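Local coordinates for protein aromatic amino acid aminotransferase I (Candida albicans WO-1, PDB 6HNU) that probably transfers the amino group of aromatic L-amino acids to 2-oxoglutarate, giving aromatic oxo-acids and L-glutamate with pyridoxal 5'-phosphate as cofactor, at residues 51-57 and 84-88; 110-114 and 337-341; 397-401 and 457-461. All blocks are in the same frame, centred on the assembly; numbering follows the deposited sequence.

Interaction 1: 51-57 and 84-88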
ATOM      1  N   ASP B  51     -11.750  18.869  10.781  1.00 26.71           N
ATOM      2  CA  ASP B  51     -11.471  20.093  11.592  1.00 27.86           C
ATOM      3  C   ASP B  51     -10.079  20.014  12.221  1.00 24.05           C
ATOM      4  O   ASP B  51      -9.416  21.075  12.321  1.00 24.57           O
ATOM      5  CB  ASP B  51     -12.500  20.287  12.715  1.00 30.63           C
ATOM      6  CG  ASP B  51     -13.967  20.362  12.294  1.00 38.20           C
ATOM      7  OD1 ASP B  51     -14.286  20.139  11.081  1.00 42.42           O
ATOM      8  OD2 ASP B  51     -14.803  20.655  13.186  1.00 42.94           O
ATOM      9  N   TYR B  52      -9.612  18.829  12.639  1.00 22.54           N
ATOM     10  CA  TYR B  52      -8.304  18.699  13.345  1.00 23.59           C
ATOM     11  C   TYR B  52      -7.144  18.425  12.367  1.00 20.57           C
ATOM     12  O   TYR B  52      -6.009  18.554  12.824  1.00 22.46           O
ATOM     13  CB  TYR B  52      -8.351  17.645  14.461  1.00 26.34           C
ATOM     14  CG  TYR B  52      -9.418  17.850  15.511  1.00 27.38           C
ATOM     15  CD1 TYR B  52      -9.932  19.104  15.812  1.00 27.58           C
ATOM     16  CD2 TYR B  52      -9.934  16.758  16.204  1.00 29.60           C
ATOM     17  CE1 TYR B  52     -10.940  19.264  16.757  1.00 30.70           C
ATOM     18  CE2 TYR B  52     -10.918  16.906  17.174  1.00 30.30           C
ATOM     19  CZ  TYR B  52     -11.418  18.165  17.461  1.00 31.05           C
ATOM     20  OH  TYR B  52     -12.380  18.279  18.422  1.00 29.90           O
ATOM     21  N   PHE B  53      -7.381  18.021  11.110  1.00 19.72           N
ATOM     22  CA  PHE B  53      -6.284  17.704  10.146  1.00 18.65           C
ATOM     23  C   PHE B  53      -5.294  18.869  10.174  1.00 18.59           C
ATOM     24  O   PHE B  53      -5.694  19.983   9.818  1.00 18.01           O
ATOM     25  CB  PHE B  53      -6.751  17.470   8.703  1.00 18.86           C
ATOM     26  CG  PHE B  53      -7.731  16.333   8.477  1.00 19.39           C
ATOM     27  CD1 PHE B  53      -8.031  15.412   9.474  1.00 19.16           C
ATOM     28  CD2 PHE B  53      -8.320  16.171   7.228  1.00 19.89           C
ATOM     29  CE1 PHE B  53      -8.937  14.389   9.242  1.00 20.19           C
ATOM     30  CE2 PHE B  53      -9.227  15.147   7.000  1.00 19.26           C
ATOM     31  CZ  PHE B  53      -9.495  14.237   7.991  1.00 19.77           C
ATOM     32  N   PRO B  54      -4.039  18.676  10.653  1.00 18.87           N
ATOM     33  CA  PRO B  54      -3.110  19.793  10.862  1.00 18.74           C
ATOM     34  C   PRO B  54      -2.408  20.269   9.580  1.00 19.56           C
ATOM     35  O   PRO B  54      -1.214  20.473   9.598  1.00 19.98           O
ATOM     36  CB  PRO B  54      -2.132  19.205  11.889  1.00 19.83           C
ATOM     37  CG  PRO B  54      -2.026  17.743  11.462  1.00 20.11           C
ATOM     38  CD  PRO B  54      -3.460  17.389  11.080  1.00 19.68           C
ATOM     39  N   PHE B  55      -3.157  20.364   8.489  1.00 19.02           N
ATOM     40  CA  PHE B  55      -2.658  20.751   7.139  1.00 20.22           C
ATOM     41  C   PHE B  55      -3.639  21.727   6.511  1.00 20.37           C
ATOM     42  O   PHE B  55      -4.692  21.304   6.043  1.00 19.94           O
ATOM     43  CB  PHE B  55      -2.441  19.536   6.237  1.00 19.95           C
ATOM     44  CG  PHE B  55      -1.553  18.474   6.838  1.00 19.15           C
ATOM     45  CD1 PHE B  55      -0.176  18.590   6.789  1.00 19.23           C
ATOM     46  CD2 PHE B  55      -2.107  17.363   7.436  1.00 20.29           C
ATOM     47  CE1 PHE B  55       0.642  17.591   7.296  1.00 19.81           C
ATOM     48  CE2 PHE B  55      -1.288  16.383   7.975  1.00 20.06           C
ATOM     49  CZ  PHE B  55       0.075  16.492   7.891  1.00 20.13           C
ATOM     50  N   GLU B  56      -3.273  23.009   6.507  1.00 22.10           N
ATOM     51  CA  GLU B  56      -4.139  24.098   5.992  1.00 22.39           C
ATOM     52  C   GLU B  56      -3.988  24.127   4.478  1.00 20.44           C
ATOM     53  O   GLU B  56      -4.954  24.460   3.764  1.00 20.80           O
ATOM     54  CB  GLU B  56      -3.792  25.457   6.627  1.00 22.03           C
ATOM     55  CG  GLU B  56      -4.510  26.618   5.968  1.00 22.39           C
ATOM     56  CD  GLU B  56      -6.015  26.520   6.003  1.00 24.46           C
ATOM     57  OE1 GLU B  56      -6.530  25.808   6.906  1.00 25.38           O
ATOM     58  OE2 GLU B  56      -6.689  27.129   5.123  1.00 28.45           O
ATOM     59  N   LYS B  57      -2.796  23.788   4.011  1.00 21.96           N
ATOM     60  CA  LYS B  57      -2.515  23.644   2.581  1.00 22.64           C
ATOM     61  C   LYS B  57      -1.186  22.927   2.391  1.00 21.53           C
ATOM     62  O   LYS B  57      -0.372  22.877   3.347  1.00 22.56           O
ATOM     63  CB  LYS B  57      -2.504  25.002   1.870  1.00 25.96           C
ATOM     64  CG  LYS B  57      -1.205  25.775   1.901  1.00 26.28           C
ATOM     65  CD  LYS B  57      -1.288  27.066   1.082  1.00 27.83           C
ATOM     66  CE  LYS B  57      -0.027  27.893   1.211  1.00 30.88           C
ATOM     67  NZ  LYS B  57      -0.172  29.237   0.605  1.00 31.97           N
ATOM     68  N   GLU B  84      -0.987  24.775  -5.444  1.00 21.16           N
ATOM     69  CA  GLU B  84      -1.488  24.867  -4.069  1.00 23.08           C
ATOM     70  C   GLU B  84      -2.749  24.021  -3.964  1.00 22.66           C
ATOM     71  O   GLU B  84      -3.641  24.140  -4.842  1.00 19.96           O
ATOM     72  CB  GLU B  84      -1.808  26.316  -3.725  1.00 24.54           C
ATOM     73  CG  GLU B  84      -0.588  27.209  -3.731  1.00 27.70           C
ATOM     74  CD  GLU B  84      -0.842  28.512  -2.990  1.00 32.06           C
ATOM     75  OE1 GLU B  84      -1.882  29.119  -3.282  1.00 34.17           O
ATOM     76  OE2 GLU B  84      -0.037  28.874  -2.077  1.00 37.29           O
ATOM     77  N   VAL B  85      -2.764  23.144  -2.964  1.00 22.78           N
ATOM     78  CA  VAL B  85      -3.997  22.471  -2.512  1.00 21.03           C
ATOM     79  C   VAL B  85      -4.301  22.896  -1.076  1.00 23.06           C
ATOM     80  O   VAL B  85      -3.648  22.438  -0.118  1.00 23.09           O
ATOM     81  CB  VAL B  85      -3.893  20.954  -2.678  1.00 21.19           C
ATOM     82  CG1 VAL B  85      -5.241  20.342  -2.363  1.00 20.26           C
ATOM     83  CG2 VAL B  85      -3.442  20.597  -4.103  1.00 22.88           C
ATOM     84  N   PHE B  86      -5.319  23.736  -0.929  1.00 21.30           N
ATOM     85  CA  PHE B  86      -5.863  24.138   0.378  1.00 21.27           C
ATOM     86  C   PHE B  86      -6.758  23.038   0.954  1.00 20.87           C
ATOM     87  O   PHE B  86      -7.310  22.192   0.197  1.00 19.29           O
ATOM     88  CB  PHE B  86      -6.657  25.436   0.204  1.00 21.60           C
ATOM     89  CG  PHE B  86      -5.793  26.637  -0.051  1.00 22.18           C
ATOM     90  CD1 PHE B  86      -5.415  26.982  -1.340  1.00 23.38           C
ATOM     91  CD2 PHE B  86      -5.368  27.433   1.003  1.00 23.96           C
ATOM     92  CE1 PHE B  86      -4.644  28.116  -1.561  1.00 26.54           C
ATOM     93  CE2 PHE B  86      -4.578  28.559   0.773  1.00 25.45           C
ATOM     94  CZ  PHE B  86      -4.217  28.890  -0.507  1.00 26.14           C
ATOM     95  N   LYS B  87      -6.936  23.100   2.282  1.00 20.80           N
ATOM     96  CA  LYS B  87      -7.861  22.238   3.052  1.00 21.84           C
ATOM     97  C   LYS B  87      -9.296  22.433   2.549  1.00 21.44           C
ATOM     98  O   LYS B  87     -10.015  21.408   2.385  1.00 20.23           O
ATOM     99  CB  LYS B  87      -7.717  22.563   4.544  1.00 23.25           C
ATOM    100  CG  LYS B  87      -8.593  21.757   5.500  1.00 25.47           C
ATOM    101  CD  LYS B  87      -7.940  21.681   6.865  1.00 25.84           C
ATOM    102  CE  LYS B  87      -8.780  21.025   7.917  1.00 25.01           C
ATOM    103  NZ  LYS B  87      -8.154  21.141   9.244  1.00 23.70           N
ATOM    104  N   LYS B  88      -9.706  23.680   2.290  1.00 22.68           N
ATOM    105  CA  LYS B  88     -11.120  23.993   1.934  1.00 26.11           C
ATOM    106  C   LYS B  88     -11.270  24.202   0.422  1.00 24.19           C
ATOM    107  O   LYS B  88     -10.479  24.966  -0.164  1.00 22.67           O
ATOM    108  CB  LYS B  88     -11.611  25.251   2.664  1.00 30.23           C
ATOM    109  CG  LYS B  88     -11.621  25.179   4.190  1.00 34.94           C
ATOM    110  CD  LYS B  88     -12.309  26.363   4.885  1.00 43.41           C
ATOM    111  CE  LYS B  88     -12.312  27.655   4.084  1.00 49.41           C
ATOM    112  NZ  LYS B  88     -12.679  28.843   4.895  1.00 53.07           N
TER
HETATM  113  O   HOH W   1      -8.229  26.201   3.170  1.00 24.14           O

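Interaction 2: 110-114 and 337-341. Unlike the reference sequence in segment 110-114: Leu-111 (reference Ser).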
ATOM      1  N   GLY B 110     -10.819   5.354  -6.081  1.00 20.79           N
ATOM      2  CA  GLY B 110      -9.911   6.511  -6.209  1.00 21.93           C
ATOM      3  C   GLY B 110     -10.672   7.820  -6.126  1.00 24.51           C
ATOM      4  O   GLY B 110     -11.931   7.793  -6.147  1.00 21.96           O
ATOM      5  N   LEU B 111      -9.963   8.945  -6.002  1.00 21.16           N
ATOM      6  CA  LEU B 111     -10.638  10.264  -5.926  1.00 20.77           C
ATOM      7  C   LEU B 111     -11.105  10.690  -7.316  1.00 20.80           C
ATOM      8  O   LEU B 111     -10.363  10.515  -8.274  1.00 20.36           O
ATOM      9  CB  LEU B 111      -9.663  11.259  -5.308  1.00 20.78           C
ATOM     10  CG  LEU B 111      -9.338  10.994  -3.838  1.00 21.55           C
ATOM     11  CD1 LEU B 111      -8.002  11.623  -3.462  1.00 21.96           C
ATOM     12  CD2 LEU B 111     -10.473  11.462  -2.932  1.00 21.59           C
ATOM     13  N   PRO B 112     -12.319  11.286  -7.476  1.00 22.07           N
ATOM     14  CA  PRO B 112     -12.929  11.489  -8.793  1.00 23.21           C
ATOM     15  C   PRO B 112     -12.126  12.344  -9.787  1.00 20.54           C
ATOM     16  O   PRO B 112     -12.065  11.983 -10.980  1.00 20.13           O
ATOM     17  CB  PRO B 112     -14.302  12.179  -8.533  1.00 22.98           C
ATOM     18  CG  PRO B 112     -14.488  12.200  -7.024  1.00 24.37           C
ATOM     19  CD  PRO B 112     -13.208  11.704  -6.381  1.00 23.96           C
ATOM     20  N   GLU B 113     -11.535  13.443  -9.309  1.00 20.54           N
ATOM     21  CA  GLU B 113     -10.760  14.389 -10.146  1.00 20.64           C
ATOM     22  C   GLU B 113      -9.541  13.655 -10.733  1.00 19.75           C
ATOM     23  O   GLU B 113      -9.203  13.854 -11.931  1.00 19.04           O
ATOM     24  CB  GLU B 113     -10.303  15.600  -9.324  1.00 19.68           C
ATOM     25  CG  GLU B 113     -11.452  16.489  -8.868  1.00 22.14           C
ATOM     26  CD  GLU B 113     -12.242  16.084  -7.633  1.00 23.60           C
ATOM     27  OE1 GLU B 113     -11.955  15.021  -6.984  1.00 22.11           O
ATOM     28  OE2 GLU B 113     -13.137  16.848  -7.297  1.00 22.96           O
ATOM     29  N   PHE B 114      -8.894  12.819  -9.932  1.00 18.22           N
ATOM     30  CA  PHE B 114      -7.682  12.087 -10.396  1.00 18.31           C
ATOM     31  C   PHE B 114      -8.097  11.021 -11.410  1.00 17.21           C
ATOM     32  O   PHE B 114      -7.503  10.952 -12.508  1.00 16.21           O
ATOM     33  CB  PHE B 114      -6.944  11.496  -9.204  1.00 19.16           C
ATOM     34  CG  PHE B 114      -5.763  10.669  -9.641  1.00 17.45           C
ATOM     35  CD1 PHE B 114      -4.640  11.277 -10.182  1.00 18.55           C
ATOM     36  CD2 PHE B 114      -5.829   9.295  -9.604  1.00 19.42           C
ATOM     37  CE1 PHE B 114      -3.574  10.514 -10.626  1.00 20.38           C
ATOM     38  CE2 PHE B 114      -4.765   8.529 -10.040  1.00 19.89           C
ATOM     39  CZ  PHE B 114      -3.639   9.143 -10.533  1.00 21.10           C
ATOM     40  N   GLU B 337      -1.984  11.769  -4.231  1.00 16.45           N
ATOM     41  CA  GLU B 337      -3.074  11.800  -5.243  1.00 18.05           C
ATOM     42  C   GLU B 337      -3.504  13.254  -5.479  1.00 18.70           C
ATOM     43  O   GLU B 337      -3.821  13.619  -6.633  1.00 17.28           O
ATOM     44  CB  GLU B 337      -4.233  10.924  -4.785  1.00 20.65           C
ATOM     45  CG  GLU B 337      -5.011  10.388  -5.946  1.00 23.12           C
ATOM     46  CD  GLU B 337      -6.112   9.411  -5.584  1.00 23.39           C
ATOM     47  OE1 GLU B 337      -5.958   8.674  -4.600  1.00 24.13           O
ATOM     48  OE2 GLU B 337      -7.120   9.426  -6.294  1.00 23.13           O
ATOM     49  N   ALA B 338      -3.546  14.054  -4.409  1.00 18.87           N
ATOM     50  CA  ALA B 338      -3.911  15.488  -4.495  1.00 19.94           C
ATOM     51  C   ALA B 338      -2.813  16.250  -5.253  1.00 19.35           C
ATOM     52  O   ALA B 338      -3.165  17.070  -6.146  1.00 19.31           O
ATOM     53  CB  ALA B 338      -4.141  16.063  -3.124  1.00 20.10           C
ATOM     54  N   LEU B 339      -1.535  15.956  -4.969  1.00 18.61           N
ATOM     55  CA  LEU B 339      -0.421  16.655  -5.649  1.00 17.48           C
ATOM     56  C   LEU B 339      -0.350  16.180  -7.093  1.00 18.31           C
ATOM     57  O   LEU B 339      -0.119  17.015  -7.932  1.00 17.94           O
ATOM     58  CB  LEU B 339       0.895  16.434  -4.908  1.00 20.03           C
ATOM     59  CG  LEU B 339       1.093  17.261  -3.634  1.00 21.07           C
ATOM     60  CD1 LEU B 339       2.369  16.827  -2.903  1.00 21.03           C
ATOM     61  CD2 LEU B 339       1.148  18.754  -3.959  1.00 21.66           C
ATOM     62  N   ALA B 340      -0.572  14.891  -7.408  1.00 17.66           N
ATOM     63  CA  ALA B 340      -0.522  14.378  -8.807  1.00 16.47           C
ATOM     64  C   ALA B 340      -1.655  15.020  -9.608  1.00 16.09           C
ATOM     65  O   ALA B 340      -1.454  15.507 -10.719  1.00 15.19           O
ATOM     66  CB  ALA B 340      -0.605  12.852  -8.831  1.00 18.16           C
ATOM     67  N   ASN B 341      -2.843  15.016  -9.054  1.00 15.77           N
ATOM     68  CA  ASN B 341      -4.010  15.691  -9.671  1.00 15.76           C
ATOM     69  C   ASN B 341      -3.690  17.181  -9.957  1.00 15.98           C
ATOM     70  O   ASN B 341      -4.039  17.656 -11.055  1.00 16.45           O
ATOM     71  CB  ASN B 341      -5.231  15.526  -8.800  1.00 16.82           C
ATOM     72  CG  ASN B 341      -6.454  16.159  -9.423  1.00 17.07           C
ATOM     73  OD1 ASN B 341      -6.998  15.661 -10.406  1.00 20.07           O
ATOM     74  ND2 ASN B 341      -6.866  17.272  -8.862  1.00 19.15           N
TER

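Interaction 3: 397-401 and 457-461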
ATOM      1  N   THR B 397      24.846  -9.720 -25.386  1.00 21.58           N
ATOM      2  CA  THR B 397      24.828 -11.201 -25.475  1.00 22.78           C
ATOM      3  C   THR B 397      26.262 -11.664 -25.805  1.00 25.32           C
ATOM      4  O   THR B 397      26.966 -10.953 -26.594  1.00 24.44           O
ATOM      5  CB  THR B 397      23.739 -11.639 -26.448  1.00 23.02           C
ATOM      6  OG1 THR B 397      22.478 -11.316 -25.864  1.00 21.33           O
ATOM      7  CG2 THR B 397      23.739 -13.118 -26.781  1.00 23.26           C
ATOM      8  N   LEU B 398      26.729 -12.739 -25.160  1.00 25.52           N
ATOM      9  CA  LEU B 398      28.091 -13.312 -25.383  1.00 23.17           C
ATOM     10  C   LEU B 398      27.942 -14.802 -25.687  1.00 23.07           C
ATOM     11  O   LEU B 398      27.049 -15.432 -25.140  1.00 20.11           O
ATOM     12  CB  LEU B 398      28.999 -13.074 -24.164  1.00 23.47           C
ATOM     13  CG  LEU B 398      29.171 -11.644 -23.657  1.00 24.50           C
ATOM     14  CD1 LEU B 398      29.962 -11.606 -22.356  1.00 26.31           C
ATOM     15  CD2 LEU B 398      29.852 -10.748 -24.683  1.00 26.99           C
ATOM     16  N   ASP B 399      28.773 -15.338 -26.589  1.00 23.59           N
ATOM     17  CA  ASP B 399      28.800 -16.782 -26.929  1.00 24.58           C
ATOM     18  C   ASP B 399      29.754 -17.426 -25.920  1.00 24.00           C
ATOM     19  O   ASP B 399      30.990 -17.238 -26.061  1.00 21.90           O
ATOM     20  CB  ASP B 399      29.204 -17.037 -28.390  1.00 25.93           C
ATOM     21  CG  ASP B 399      29.210 -18.514 -28.731  1.00 28.61           C
ATOM     22  OD1 ASP B 399      29.110 -19.344 -27.784  1.00 27.05           O
ATOM     23  OD2 ASP B 399      29.315 -18.837 -29.923  1.00 28.72           O
ATOM     24  N   ALA B 400      29.222 -17.998 -24.836  1.00 25.76           N
ATOM     25  CA  ALA B 400      30.090 -18.485 -23.738  1.00 22.81           C
ATOM     26  C   ALA B 400      30.967 -19.620 -24.283  1.00 23.93           C
ATOM     27  O   ALA B 400      32.066 -19.822 -23.725  1.00 22.13           O
ATOM     28  CB  ALA B 400      29.276 -18.938 -22.565  1.00 23.68           C
ATOM     29  N   SER B 401      30.491 -20.311 -25.325  1.00 25.41           N
ATOM     30  CA  SER B 401      31.170 -21.478 -25.947  1.00 26.65           C
ATOM     31  C   SER B 401      32.507 -21.048 -26.565  1.00 27.79           C
ATOM     32  O   SER B 401      33.320 -21.943 -26.821  1.00 28.30           O
ATOM     33  CB  SER B 401      30.258 -22.188 -26.920  1.00 27.57           C
ATOM     34  OG  SER B 401      30.288 -21.585 -28.202  1.00 29.11           O
ATOM     35  N   LYS B 457      22.357 -24.466 -24.797  1.00 57.07           N
ATOM     36  CA  LYS B 457      22.316 -22.980 -24.685  1.00 53.73           C
ATOM     37  C   LYS B 457      23.711 -22.489 -24.285  1.00 44.16           C
ATOM     38  O   LYS B 457      24.133 -22.776 -23.169  1.00 54.38           O
ATOM     39  CB  LYS B 457      21.214 -22.527 -23.717  1.00 57.84           C
ATOM     40  CG  LYS B 457      21.090 -21.013 -23.559  1.00 59.67           C
ATOM     41  CD  LYS B 457      19.684 -20.446 -23.650  1.00 57.77           C
ATOM     42  CE  LYS B 457      19.612 -19.002 -23.188  1.00 54.39           C
ATOM     43  NZ  LYS B 457      18.463 -18.274 -23.782  1.00 50.19           N
ATOM     44  N   THR B 458      24.420 -21.847 -25.212  1.00 37.50           N
ATOM     45  CA  THR B 458      25.808 -21.366 -25.047  1.00 31.97           C
ATOM     46  C   THR B 458      25.822 -19.846 -24.949  1.00 27.50           C
ATOM     47  O   THR B 458      26.879 -19.290 -24.739  1.00 25.89           O
ATOM     48  CB  THR B 458      26.687 -21.784 -26.233  1.00 34.33           C
ATOM     49  OG1 THR B 458      26.150 -21.173 -27.409  1.00 36.74           O
ATOM     50  CG2 THR B 458      26.758 -23.282 -26.410  1.00 34.78           C
ATOM     51  N   HIS B 459      24.687 -19.172 -25.128  1.00 26.75           N
ATOM     52  CA  HIS B 459      24.695 -17.685 -25.077  1.00 26.28           C
ATOM     53  C   HIS B 459      24.268 -17.241 -23.676  1.00 23.15           C
ATOM     54  O   HIS B 459      23.367 -17.878 -23.101  1.00 25.78           O
ATOM     55  CB  HIS B 459      23.849 -17.061 -26.188  1.00 24.96           C
ATOM     56  CG  HIS B 459      24.433 -17.265 -27.542  1.00 26.55           C
ATOM     57  ND1 HIS B 459      24.124 -18.381 -28.300  1.00 29.43           N
ATOM     58  CD2 HIS B 459      25.310 -16.528 -28.259  1.00 29.85           C
ATOM     59  CE1 HIS B 459      24.796 -18.332 -29.428  1.00 29.01           C
ATOM     60  NE2 HIS B 459      25.548 -17.207 -29.423  1.00 29.72           N
ATOM     61  N   ILE B 460      24.918 -16.196 -23.195  1.00 20.95           N
ATOM     62  CA  ILE B 460      24.705 -15.559 -21.871  1.00 22.02           C
ATOM     63  C   ILE B 460      24.476 -14.093 -22.196  1.00 22.40           C
ATOM     64  O   ILE B 460      24.698 -13.716 -23.386  1.00 21.92           O
ATOM     65  CB  ILE B 460      25.915 -15.767 -20.941  1.00 21.67           C
ATOM     66  CG1 ILE B 460      27.221 -15.236 -21.536  1.00 24.67           C
ATOM     67  CG2 ILE B 460      26.012 -17.236 -20.581  1.00 23.10           C
ATOM     68  CD1 ILE B 460      28.372 -15.161 -20.568  1.00 24.82           C
ATOM     69  N   PHE B 461      23.992 -13.324 -21.237  1.00 18.75           N
ATOM     70  CA  PHE B 461      23.904 -11.868 -21.417  1.00 19.83           C
ATOM     71  C   PHE B 461      24.054 -11.162 -20.091  1.00 19.80           C
ATOM     72  O   PHE B 461      23.911 -11.792 -19.038  1.00 20.25           O
ATOM     73  CB  PHE B 461      22.599 -11.522 -22.135  1.00 19.04           C
ATOM     74  CG  PHE B 461      21.343 -11.616 -21.304  1.00 16.91           C
ATOM     75  CD1 PHE B 461      20.759 -12.848 -21.080  1.00 16.73           C
ATOM     76  CD2 PHE B 461      20.719 -10.464 -20.825  1.00 18.63           C
ATOM     77  CE1 PHE B 461      19.559 -12.956 -20.386  1.00 18.16           C
ATOM     78  CE2 PHE B 461      19.537 -10.572 -20.087  1.00 18.13           C
ATOM     79  CZ  PHE B 461      18.959 -11.821 -19.887  1.00 16.62           C
TER

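Interaction 1: 51-57 and 84-88
Lys-57, at the start of strand 57-62, pairs in charge with Glu-84 on the adjoining strand 81-86: NZ of Lys-57 stands 2.7 Å from OE2 of Glu-84 in a salt bridge, approaching from above the carboxylate plane, 38° out of it. The second lysine, Lys-87, spends its ammonium group on backbone carbonyls instead. Its chain leaves the backbone with CG anti to N (chi1 -180°) and runs out almost fully extended past O of Phe-55, an oxygen buried here with no polar partner in the model; CD of Lys-87 lies 3.4 Å from this O of Phe-55. At its end NZ arrives in the carbonyl plane of Phe-53, on a lone pair of O, at 2.8 Å; weaker bonds go to O of Asp-51 and to O of Ser-50 just before it.

Between the backbones, Lys-57 and Phe-86 form an antiparallel non-hydrogen-bonded pair where strand 57-62 meets strand 81-86, a two-stranded antiparallel sheet that the second subunit carries on by pairing with Lys-57. One residue further, N of Lys-87 donates to O of Glu-56 (2.8 Å), and CA of Phe-86 lies 3.5 Å from the same oxygen. A water joins OE2 of Glu-56, to which it donates, with N of Lys-88, from which it accepts.

Apolar contact comes from Lys-57 again. Its side chain runs alongside that of Phe-86, pointing the same way, and CD sits over the ring face, 4.0 Å from the centroid, in a CH-pi contact.

Interaction 2: 110-114 and 337-341
OE2 of Glu-337 takes the backbone N-H of Leu-111 at 2.9 Å, a fairly straight bond (158° at the hydrogen) that meets the carboxylate on its syn side, slightly out of the plane. The glutamate reaches this far because CG lies anti to its backbone N (chi1 -153°) and the chain stays extended beyond it, carrying the acid away from helix 334-377 to the start of helix 112-126. There Leu-111, a leucine where the reference sequence has serine, occupies the N-cap position and also lays CD1 over the face of the carboxylate, 3.6 Å from CD of Glu-337.

The two helices thus meet end to side: the first turn of 112-126 rests on the side of helix 334-377 near its N-terminal start, within the fold of the pyridoxal-phosphate-dependent aminotransferases. Phe-114 lies against the stem of the same glutamate. Its ring receives CG of Glu-337 over one face in a CH-pi contact, 4.2 Å from the centroid, while ring and carboxylate planes stand 67° apart. Further along the ring, CE1 of Phe-114 touches CB of Ala-340 at 4.2 Å. Phe-298, Leu-308 and Val-137 also pack against Phe-114.

At the other end of the contact Asn-341 lies against Glu-113. The amide oxygen OD1 of Asn-341 comes to 3.2 Å from O of Glu-113, two acceptors brought together by a shared donor residue: Arg-345 gives NE to OD1 of Asn-341 and NH2 to O of Glu-113, while ND2 of Asn-341 donates to O of Asp-95. The acid of Glu-113 turns off in another direction, its chain bent at chi2, and forms a salt bridge with Arg-101; across the contact Glu-113 offers CB, 3.5 Å from OD1 of Asn-341.

Interaction 3: 397-401 and 457-461
Strands 397-399 and 459-461 run antiparallel, their N-to-C directions 148° apart, with Leu-398 and Ile-460 as the hydrogen-bonded pair: N of Leu-398 reaches O of Ile-460 at 2.9 Å, and N of Ile-460 returns to O of Leu-398 at 3.0 Å. Beyond the strand, N of Ala-400 donates to O of Thr-458 at 2.7 Å.

On one face Leu-398 and Ile-460 meet, CB to CG1 at 3.8 Å, and CG2 of Ile-460 extends the apolar patch to CB of Ala-400. These strands are the middle pair of the four-stranded antiparallel sheet formed by the C-terminal part of the chain, and Pro-413 and Val-416 of helix 413-426 pack on Ala-400 and Ile-460.

The other face carries Thr-397, Asp-399, His-459 and Phe-461. CG2 of Thr-397 touches CB of His-459, whose imidazole reaches to the neighbouring strand beside Asp-399. In Asp-399, CG is anti to the backbone N (chi1 -179°), which sets the carboxylate beside Thr-458 and puts OD1 over one face of the His-459 ring, carboxylate and ring planes 37° apart; NE2 of His-459 comes 3.8 Å from CB of Asp-399. The same OD1 accepts N of Ser-401, which makes an Asx turn, and also OG of Ser-401 at 2.6 Å, both from one face of its plane, while OG1 of Thr-458 adds a weak bond.

Overall arrangement
The three contacts follow one another along the chain. Interactions 1 and 2 are neighbours, with centres 15 Å apart and a direct touch where CG2 of Val-85 meets O of Ala-338 at 4.1 Å, so the end of strand 81-86 touches the first turns of helix 334-377. Both lie near Tyr-105, a cofactor-binding residue whose side chain is about 7 Å from that of Phe-53 and 9 Å from that of Leu-111. Interaction 3, centred about 59 Å from interaction 1 and 48 Å from interaction 2, belongs to the separate C-terminal sheet. Helix 334-377 contributes its first turns to interaction 2 and leads toward this region. Interaction 1 also borders the second subunit.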